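Local coordinates for protein aryl acylamidase (bacterium CSBL00001, PDB 4YJ6) that probably hydrolyses the amide bond of N-acylated aryl amines, as an aryl acylamidase of the amidase signature family, at residues M357-A362 and E423-I428; L400-V405 and S417-E422. All coordinates share one frame; numbering follows the deposited sequence.

Overall arrangement
Following the chain from its N terminus, helix 354-363 comes first and supplies residues 357-362 of contact 1. After helix 368-389 and strand 394-398 of the large mixed sheet, the chain enters the loop holding 400-405, the first half of contact 2. Eleven residues without helix or strand lead to the hairpin at 417-422, which closes contact 2. The hairpin's second strand runs straight into 423-428, closing contact 1, so contact 2 is nested inside the longer loop. The two meet where Ile-424 N lies 2.9 Å from Ser-417 O, a probable hydrogen bond. Together they tie the exit of an interior strand of that sheet, a small hairpin and a peripheral helix.

Contact 1. Residues M357-A362 and E423-I428; sequences MKWIDA and EIDPLI
Trp-359 and Leu-427 mark the closest approach of the two backbones, yet their CA atoms are still 11.4 Å apart: a helical turn, 357-362, faces an irregular segment, 423-428, and the gap is spanned by side chains and one water. No direct hydrogen bond crosses it. A single water supplies the polar link. It lies at the edge of the indole, in the ring plane, and accepts from Trp-359 NE1 at 2.9 Å and from Lys-358 NZ, while donating to Asp-425 OD2 at 2.7 Å. Lys-358 reaches this water by running over the indole, with its CE 3.3 Å above one face and displaced toward the rim. Its NZ remains 4.8 Å from Asp-425 OD2, too far for a salt bridge; the water lies between them and is probably polarised by both charges. The other carboxylate oxygen, Asp-425 OD1, builds an Asx turn by accepting from Leu-427 N at 2.9 Å, from above the carboxylate plane, and it also takes Ile-428 N on its anti side. Placing CG anti to the backbone N (chi1 -176°) carries the Asp-425 carboxylate toward the helix. Leu-427 CD1 adds an apolar touch at the indole edge, 4.4 Å from Trp-359 CD1. Beyond the pair, Phe-138 meets the indole at a shallow angle, and Asp-320 and Cys-323 of helix 315-339 also touch Trp-359.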
HETATM    1  N   MSE A 357       4.676 -14.198 -16.840  1.00 14.62           N
HETATM    2  CA  MSE A 357       5.625 -14.565 -17.884  1.00 18.20           C
HETATM    3  C   MSE A 357       5.139 -14.033 -19.232  1.00 14.51           C
HETATM    4  O   MSE A 357       5.931 -13.713 -20.106  1.00 16.14           O
HETATM    5  CB  MSE A 357       5.829 -16.092 -17.926  1.00 18.89           C
HETATM    6  CG  MSE A 357       6.981 -16.541 -18.796  1.00 22.79           C
HETATM    7 SE   MSE A 357       8.731 -15.916 -18.081  1.00 48.06          SE
HETATM    8  CE  MSE A 357       9.018 -17.169 -16.598  1.00 34.05           C
ATOM      9  N   LYS A 358       3.827 -13.923 -19.417  1.00 15.87           N
ATOM     10  CA  LYS A 358       3.323 -13.319 -20.653  1.00 16.58           C
ATOM     11  C   LYS A 358       3.946 -11.936 -20.873  1.00 17.48           C
ATOM     12  O   LYS A 358       4.426 -11.620 -21.963  1.00 17.45           O
ATOM     13  CB  LYS A 358       1.806 -13.183 -20.585  1.00 16.59           C
ATOM     14  CG  LYS A 358       1.206 -12.375 -21.737  1.00 17.84           C
ATOM     15  CD  LYS A 358      -0.302 -12.244 -21.541  1.00 21.97           C
ATOM     16  CE  LYS A 358      -0.638 -11.325 -20.366  1.00 22.72           C
ATOM     17  NZ  LYS A 358      -2.054 -10.832 -20.419  1.00 23.06           N
ATOM     18  N   TRP A 359       3.933 -11.112 -19.826  1.00 15.33           N
ATOM     19  CA  TRP A 359       4.449  -9.735 -19.957  1.00 14.50           C
ATOM     20  C   TRP A 359       5.971  -9.733 -20.019  1.00 14.86           C
ATOM     21  O   TRP A 359       6.575  -8.911 -20.732  1.00 15.41           O
ATOM     22  CB  TRP A 359       3.954  -8.888 -18.782  1.00 15.19           C
ATOM     23  CG  TRP A 359       2.493  -8.644 -18.868  1.00 15.39           C
ATOM     24  CD1 TRP A 359       1.526  -9.153 -18.068  1.00 15.27           C
ATOM     25  CD2 TRP A 359       1.826  -7.830 -19.842  1.00 16.00           C
ATOM     26  NE1 TRP A 359       0.284  -8.685 -18.468  1.00 15.12           N
ATOM     27  CE2 TRP A 359       0.448  -7.887 -19.567  1.00 16.98           C
ATOM     28  CE3 TRP A 359       2.275  -7.065 -20.922  1.00 17.79           C
ATOM     29  CZ2 TRP A 359      -0.503  -7.196 -20.334  1.00 16.54           C
ATOM     30  CZ3 TRP A 359       1.348  -6.376 -21.677  1.00 17.41           C
ATOM     31  CH2 TRP A 359      -0.030  -6.446 -21.377  1.00 17.04           C
ATOM     32  N   ILE A 360       6.591 -10.632 -19.257  1.00 14.28           N
ATOM     33  CA  ILE A 360       8.037 -10.814 -19.317  1.00 16.68           C
ATOM     34  C   ILE A 360       8.484 -11.083 -20.765  1.00 18.62           C
ATOM     35  O   ILE A 360       9.422 -10.461 -21.260  1.00 16.48           O
ATOM     36  CB  ILE A 360       8.485 -11.970 -18.387  1.00 16.99           C
ATOM     37  CG1 ILE A 360       8.254 -11.591 -16.928  1.00 19.72           C
ATOM     38  CG2 ILE A 360       9.953 -12.320 -18.626  1.00 17.16           C
ATOM     39  CD1 ILE A 360       8.791 -10.228 -16.575  1.00 20.36           C
ATOM     40  N   ASP A 361       7.784 -11.972 -21.461  1.00 18.58           N
ATOM     41  CA  ASP A 361       8.140 -12.260 -22.841  1.00 17.35           C
ATOM     42  C   ASP A 361       7.773 -11.084 -23.746  1.00 16.42           C
ATOM     43  O   ASP A 361       8.484 -10.782 -24.698  1.00 20.65           O
ATOM     44  CB  ASP A 361       7.424 -13.526 -23.326  1.00 21.23           C
ATOM     45  CG  ASP A 361       7.953 -14.794 -22.676  1.00 25.36           C
ATOM     46  OD1 ASP A 361       9.099 -14.821 -22.170  1.00 25.81           O
ATOM     47  OD2 ASP A 361       7.204 -15.792 -22.694  1.00 23.96           O
ATOM     48  N   ALA A 362       6.667 -10.420 -23.444  1.00 16.32           N
ATOM     49  CA  ALA A 362       6.183  -9.360 -24.311  1.00 19.20           C
ATOM     50  C   ALA A 362       7.194  -8.204 -24.377  1.00 19.28           C
ATOM     51  O   ALA A 362       7.309  -7.525 -25.417  1.00 19.36           O
ATOM     52  CB  ALA A 362       4.838  -8.868 -23.808  1.00 17.37           C
ATOM     53  N   GLU A 423     -14.702  -6.650 -20.483  1.00 15.13           N
ATOM     54  CA  GLU A 423     -13.440  -7.321 -20.196  1.00 16.33           C
ATOM     55  C   GLU A 423     -12.533  -6.344 -19.466  1.00 16.17           C
ATOM     56  O   GLU A 423     -12.465  -5.170 -19.822  1.00 15.05           O
ATOM     57  CB  GLU A 423     -12.733  -7.766 -21.482  1.00 20.14           C
ATOM     58  CG  GLU A 423     -13.320  -9.024 -22.139  1.00 27.60           C
ATOM     59  CD  GLU A 423     -13.184 -10.252 -21.240  1.00 26.06           C
ATOM     60  OE1 GLU A 423     -12.036 -10.688 -20.933  1.00 26.86           O
ATOM     61  OE2 GLU A 423     -14.245 -10.742 -20.809  1.00 31.24           O
ATOM     62  N   ILE A 424     -11.785  -6.876 -18.512  1.00 14.92           N
ATOM     63  CA  ILE A 424     -10.851  -6.044 -17.754  1.00 14.62           C
ATOM     64  C   ILE A 424      -9.692  -6.941 -17.358  1.00 15.45           C
ATOM     65  O   ILE A 424      -9.873  -8.158 -17.124  1.00 14.79           O
ATOM     66  CB  ILE A 424     -11.550  -5.391 -16.546  1.00 13.41           C
ATOM     67  CG1 ILE A 424     -10.682  -4.275 -15.935  1.00 13.88           C
ATOM     68  CG2 ILE A 424     -11.951  -6.405 -15.454  1.00 14.76           C
ATOM     69  CD1 ILE A 424     -11.548  -3.283 -15.124  1.00 16.12           C
ATOM     70  N   ASP A 425      -8.487  -6.367 -17.321  1.00 13.61           N
ATOM     71  CA  ASP A 425      -7.303  -7.136 -16.954  1.00 13.09           C
ATOM     72  C   ASP A 425      -7.414  -7.619 -15.489  1.00 14.95           C
ATOM     73  O   ASP A 425      -7.638  -6.829 -14.562  1.00 14.91           O
ATOM     74  CB  ASP A 425      -6.062  -6.262 -17.128  1.00 13.77           C
ATOM     75  CG  ASP A 425      -4.776  -7.020 -16.851  1.00 16.01           C
ATOM     76  OD1 ASP A 425      -4.476  -7.232 -15.673  1.00 16.43           O
ATOM     77  OD2 ASP A 425      -4.077  -7.403 -17.805  1.00 17.31           O
ATOM     78  N   PRO A 426      -7.306  -8.933 -15.278  1.00 14.79           N
ATOM     79  CA  PRO A 426      -7.586  -9.466 -13.951  1.00 13.63           C
ATOM     80  C   PRO A 426      -6.449  -9.214 -12.964  1.00 16.06           C
ATOM     81  O   PRO A 426      -6.683  -9.337 -11.760  1.00 15.16           O
ATOM     82  CB  PRO A 426      -7.732 -10.974 -14.208  1.00 15.42           C
ATOM     83  CG  PRO A 426      -6.875 -11.228 -15.368  1.00 16.91           C
ATOM     84  CD  PRO A 426      -7.023 -10.011 -16.246  1.00 16.93           C
ATOM     85  N   LEU A 427      -5.268  -8.861 -13.459  1.00 14.52           N
ATOM     86  CA  LEU A 427      -4.146  -8.564 -12.549  1.00 15.04           C
ATOM     87  C   LEU A 427      -4.260  -7.158 -11.989  1.00 16.41           C
ATOM     88  O   LEU A 427      -4.091  -6.937 -10.796  1.00 15.01           O
ATOM     89  CB  LEU A 427      -2.800  -8.685 -13.270  1.00 14.90           C
ATOM     90  CG  LEU A 427      -2.529  -9.972 -14.051  1.00 16.83           C
ATOM     91  CD1 LEU A 427      -1.097  -9.923 -14.587  1.00 16.90           C
ATOM     92  CD2 LEU A 427      -2.742 -11.212 -13.152  1.00 19.00           C
ATOM     93  N   ILE A 428      -4.556  -6.181 -12.841  1.00 13.32           N
ATOM     94  CA  ILE A 428      -4.448  -4.802 -12.396  1.00 12.91           C
ATOM     95  C   ILE A 428      -5.544  -3.901 -12.976  1.00 13.36           C
ATOM     96  O   ILE A 428      -5.670  -2.744 -12.593  1.00 13.14           O
ATOM     97  CB  ILE A 428      -3.062  -4.226 -12.795  1.00 13.47           C
ATOM     98  CG1 ILE A 428      -2.664  -3.020 -11.941  1.00 14.71           C
ATOM     99  CG2 ILE A 428      -3.057  -3.803 -14.257  1.00 13.92           C
ATOM    100  CD1 ILE A 428      -2.386  -3.375 -10.457  1.00 13.20           C
TER
HETATM  101  O   HOH W   1      -2.434  -9.505 -17.866  1.00 18.67           O

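Contact 2. Residues L400-V405 and S417-E422; sequences LACMPV and SQINGE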
ATOM      1  N   LEU A 400     -11.326   1.249  -6.043  1.00 11.94           N
ATOM      2  CA  LEU A 400     -11.299   0.068  -6.876  1.00 11.33           C
ATOM      3  C   LEU A 400     -12.626  -0.134  -7.597  1.00 11.50           C
ATOM      4  O   LEU A 400     -13.664   0.335  -7.137  1.00 12.72           O
ATOM      5  CB  LEU A 400     -11.084  -1.184  -6.030  1.00 11.74           C
ATOM      6  CG  LEU A 400      -9.830  -1.130  -5.170  1.00 10.99           C
ATOM      7  CD1 LEU A 400      -9.791  -2.353  -4.263  1.00 10.95           C
ATOM      8  CD2 LEU A 400      -8.625  -1.094  -6.110  1.00 11.77           C
ATOM      9  N   ALA A 401     -12.566  -0.871  -8.701  1.00 13.64           N
ATOM     10  CA  ALA A 401     -13.769  -1.096  -9.533  1.00 12.56           C
ATOM     11  C   ALA A 401     -14.610  -2.288  -9.066  1.00 17.04           C
ATOM     12  O   ALA A 401     -15.713  -2.490  -9.601  1.00 14.67           O
ATOM     13  CB  ALA A 401     -13.354  -1.320 -10.959  1.00 12.97           C
ATOM     14  N   CYS A 402     -14.098  -3.085  -8.131  1.00 13.89           N
ATOM     15  CA  CYS A 402     -14.825  -4.285  -7.682  1.00 14.56           C
ATOM     16  C   CYS A 402     -14.534  -4.626  -6.225  1.00 18.07           C
ATOM     17  O   CYS A 402     -13.563  -4.141  -5.627  1.00 15.19           O
ATOM     18  CB  CYS A 402     -14.478  -5.495  -8.558  1.00 13.81           C
ATOM     19  SG  CYS A 402     -12.694  -5.946  -8.555  1.00 16.60           S
HETATM   20  N   MSE A 403     -15.390  -5.482  -5.676  1.00 16.37           N
HETATM   21  CA  MSE A 403     -15.251  -5.991  -4.318  1.00 16.80           C
HETATM   22  C   MSE A 403     -14.235  -7.122  -4.229  1.00 17.49           C
HETATM   23  O   MSE A 403     -13.787  -7.658  -5.245  1.00 16.25           O
HETATM   24  CB  MSE A 403     -16.622  -6.519  -3.847  1.00 17.48           C
HETATM   25  CG  MSE A 403     -17.733  -5.487  -3.911  1.00 20.74           C
HETATM   26 SE   MSE A 403     -17.379  -3.934  -2.789  1.00 35.16          SE
HETATM   27  CE  MSE A 403     -17.290  -4.770  -1.026  1.00 15.74           C
ATOM     28  N   PRO A 404     -13.854  -7.489  -2.999  1.00 15.85           N
ATOM     29  CA  PRO A 404     -12.904  -8.585  -2.835  1.00 17.23           C
ATOM     30  C   PRO A 404     -13.336  -9.862  -3.554  1.00 16.81           C
ATOM     31  O   PRO A 404     -14.551 -10.144  -3.664  1.00 18.68           O
ATOM     32  CB  PRO A 404     -12.891  -8.805  -1.313  1.00 17.52           C
ATOM     33  CG  PRO A 404     -13.141  -7.470  -0.737  1.00 15.44           C
ATOM     34  CD  PRO A 404     -14.179  -6.847  -1.707  1.00 15.43           C
ATOM     35  N   VAL A 405     -12.344 -10.592  -4.053  1.00 16.88           N
ATOM     36  CA  VAL A 405     -12.537 -11.871  -4.707  1.00 16.69           C
ATOM     37  C   VAL A 405     -12.234 -13.023  -3.755  1.00 19.01           C
ATOM     38  O   VAL A 405     -11.488 -12.888  -2.773  1.00 19.01           O
ATOM     39  CB  VAL A 405     -11.673 -12.005  -5.975  1.00 15.92           C
ATOM     40  CG1 VAL A 405     -11.993 -10.867  -6.953  1.00 19.97           C
ATOM     41  CG2 VAL A 405     -10.155 -12.028  -5.624  1.00 17.37           C
ATOM     42  N   SER A 417     -12.136 -11.028 -14.514  1.00 17.40           N
ATOM     43  CA  SER A 417     -11.735 -10.747 -15.897  1.00 18.53           C
ATOM     44  C   SER A 417     -12.818  -9.957 -16.629  1.00 16.45           C
ATOM     45  O   SER A 417     -12.636  -9.557 -17.769  1.00 16.76           O
ATOM     46  CB  SER A 417     -11.467 -12.043 -16.662  1.00 20.87           C
ATOM     47  OG  SER A 417     -10.263 -12.650 -16.216  1.00 26.56           O
ATOM     48  N   GLN A 418     -13.946  -9.770 -15.969  1.00 16.96           N
ATOM     49  CA  GLN A 418     -14.997  -8.891 -16.469  1.00 19.15           C
ATOM     50  C   GLN A 418     -15.677  -8.191 -15.325  1.00 17.77           C
ATOM     51  O   GLN A 418     -15.846  -8.775 -14.258  1.00 19.08           O
ATOM     52  CB  GLN A 418     -16.060  -9.713 -17.229  1.00 20.52           C
ATOM     53  CG  GLN A 418     -15.516 -10.278 -18.531  1.00 29.22           C
ATOM     54  CD  GLN A 418     -15.603 -11.796 -18.616  1.00 36.16           C
ATOM     55  OE1 GLN A 418     -14.591 -12.514 -18.456  1.00 35.90           O
ATOM     56  NE2 GLN A 418     -16.815 -12.300 -18.915  1.00 40.85           N
ATOM     57  N   ILE A 419     -16.092  -6.946 -15.552  1.00 16.27           N
ATOM     58  CA  ILE A 419     -17.001  -6.234 -14.656  1.00 15.67           C
ATOM     59  C   ILE A 419     -18.115  -5.629 -15.508  1.00 17.71           C
ATOM     60  O   ILE A 419     -17.851  -4.986 -16.532  1.00 17.53           O
ATOM     61  CB  ILE A 419     -16.269  -5.107 -13.912  1.00 15.81           C
ATOM     62  CG1 ILE A 419     -15.194  -5.739 -12.997  1.00 14.69           C
ATOM     63  CG2 ILE A 419     -17.212  -4.279 -13.077  1.00 16.94           C
ATOM     64  CD1 ILE A 419     -14.267  -4.657 -12.310  1.00 17.56           C
ATOM     65  N   ASN A 420     -19.350  -5.845 -15.082  1.00 18.65           N
ATOM     66  CA  ASN A 420     -20.516  -5.359 -15.841  1.00 20.71           C
ATOM     67  C   ASN A 420     -20.452  -5.829 -17.308  1.00 20.46           C
ATOM     68  O   ASN A 420     -20.832  -5.103 -18.217  1.00 21.67           O
ATOM     69  CB  ASN A 420     -20.611  -3.828 -15.784  1.00 20.37           C
ATOM     70  CG  ASN A 420     -20.798  -3.312 -14.358  1.00 21.36           C
ATOM     71  OD1 ASN A 420     -21.256  -4.050 -13.482  1.00 26.03           O
ATOM     72  ND2 ASN A 420     -20.436  -2.053 -14.120  1.00 20.00           N
ATOM     73  N   GLY A 421     -19.957  -7.038 -17.524  1.00 23.65           N
ATOM     74  CA  GLY A 421     -19.866  -7.604 -18.864  1.00 24.40           C
ATOM     75  C   GLY A 421     -18.736  -7.070 -19.728  1.00 24.57           C
ATOM     76  O   GLY A 421     -18.597  -7.468 -20.897  1.00 24.12           O
ATOM     77  N   GLU A 422     -17.917  -6.168 -19.174  1.00 19.95           N
ATOM     78  CA  GLU A 422     -16.822  -5.569 -19.925  1.00 18.14           C
ATOM     79  C   GLU A 422     -15.517  -6.242 -19.510  1.00 18.71           C
ATOM     80  O   GLU A 422     -15.282  -6.398 -18.316  1.00 17.22           O
ATOM     81  CB  GLU A 422     -16.729  -4.076 -19.598  1.00 19.33           C
ATOM     82  CG  GLU A 422     -15.581  -3.414 -20.292  1.00 20.30           C
ATOM     83  CD  GLU A 422     -15.504  -1.897 -20.095  1.00 23.64           C
ATOM     84  OE1 GLU A 422     -16.560  -1.210 -19.991  1.00 21.97           O
ATOM     85  OE2 GLU A 422     -14.348  -1.390 -20.120  1.00 20.96           O
TER
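Ile-419 packs its CD1 methyl against two consecutive residues of the 400-405 loop, and this single side chain supplies the whole of the 417-422 side of the contact. The methyl sits 3.7 Å from Ala-401 CB and 3.9 Å from Cys-402 CB, and it also comes within 3.8 Å of Ala-401 O. It gets there because the side chain is extended at its end, with chi2 at 173°, while CG1 lies anti to the carbonyl carbon; the CG2 branch stays farther back, 4.2 Å from Ala-401 O. All three residues are buried, and Gln-283 and Pro-416 pack against Cys-402 as well. Matters are different at the turn that follows Ile-419. A type I' turn runs from Ile-419 to Glu-422, closed by Ile-419 N to Glu-422 O and by Glu-422 N to Ile-419 O, both 2.9 Å, which makes a tight two-residue beta hairpin. Its corner residues, Asn-420 and Gly-421, both with positive phi, are exposed and make no contact with 400-405. Asn-420 ND2 is nevertheless bonded to Val-282 O, and Glu-422 OE2 to Gln-315. Since no hydrogen bond links the two segments, the hairpin keeps its own backbone pairing and meets the loop after strand 394-398 chiefly through hydrocarbon, with one carbonyl oxygen alongside, so the direct fit probably rests on shape and apolar burial.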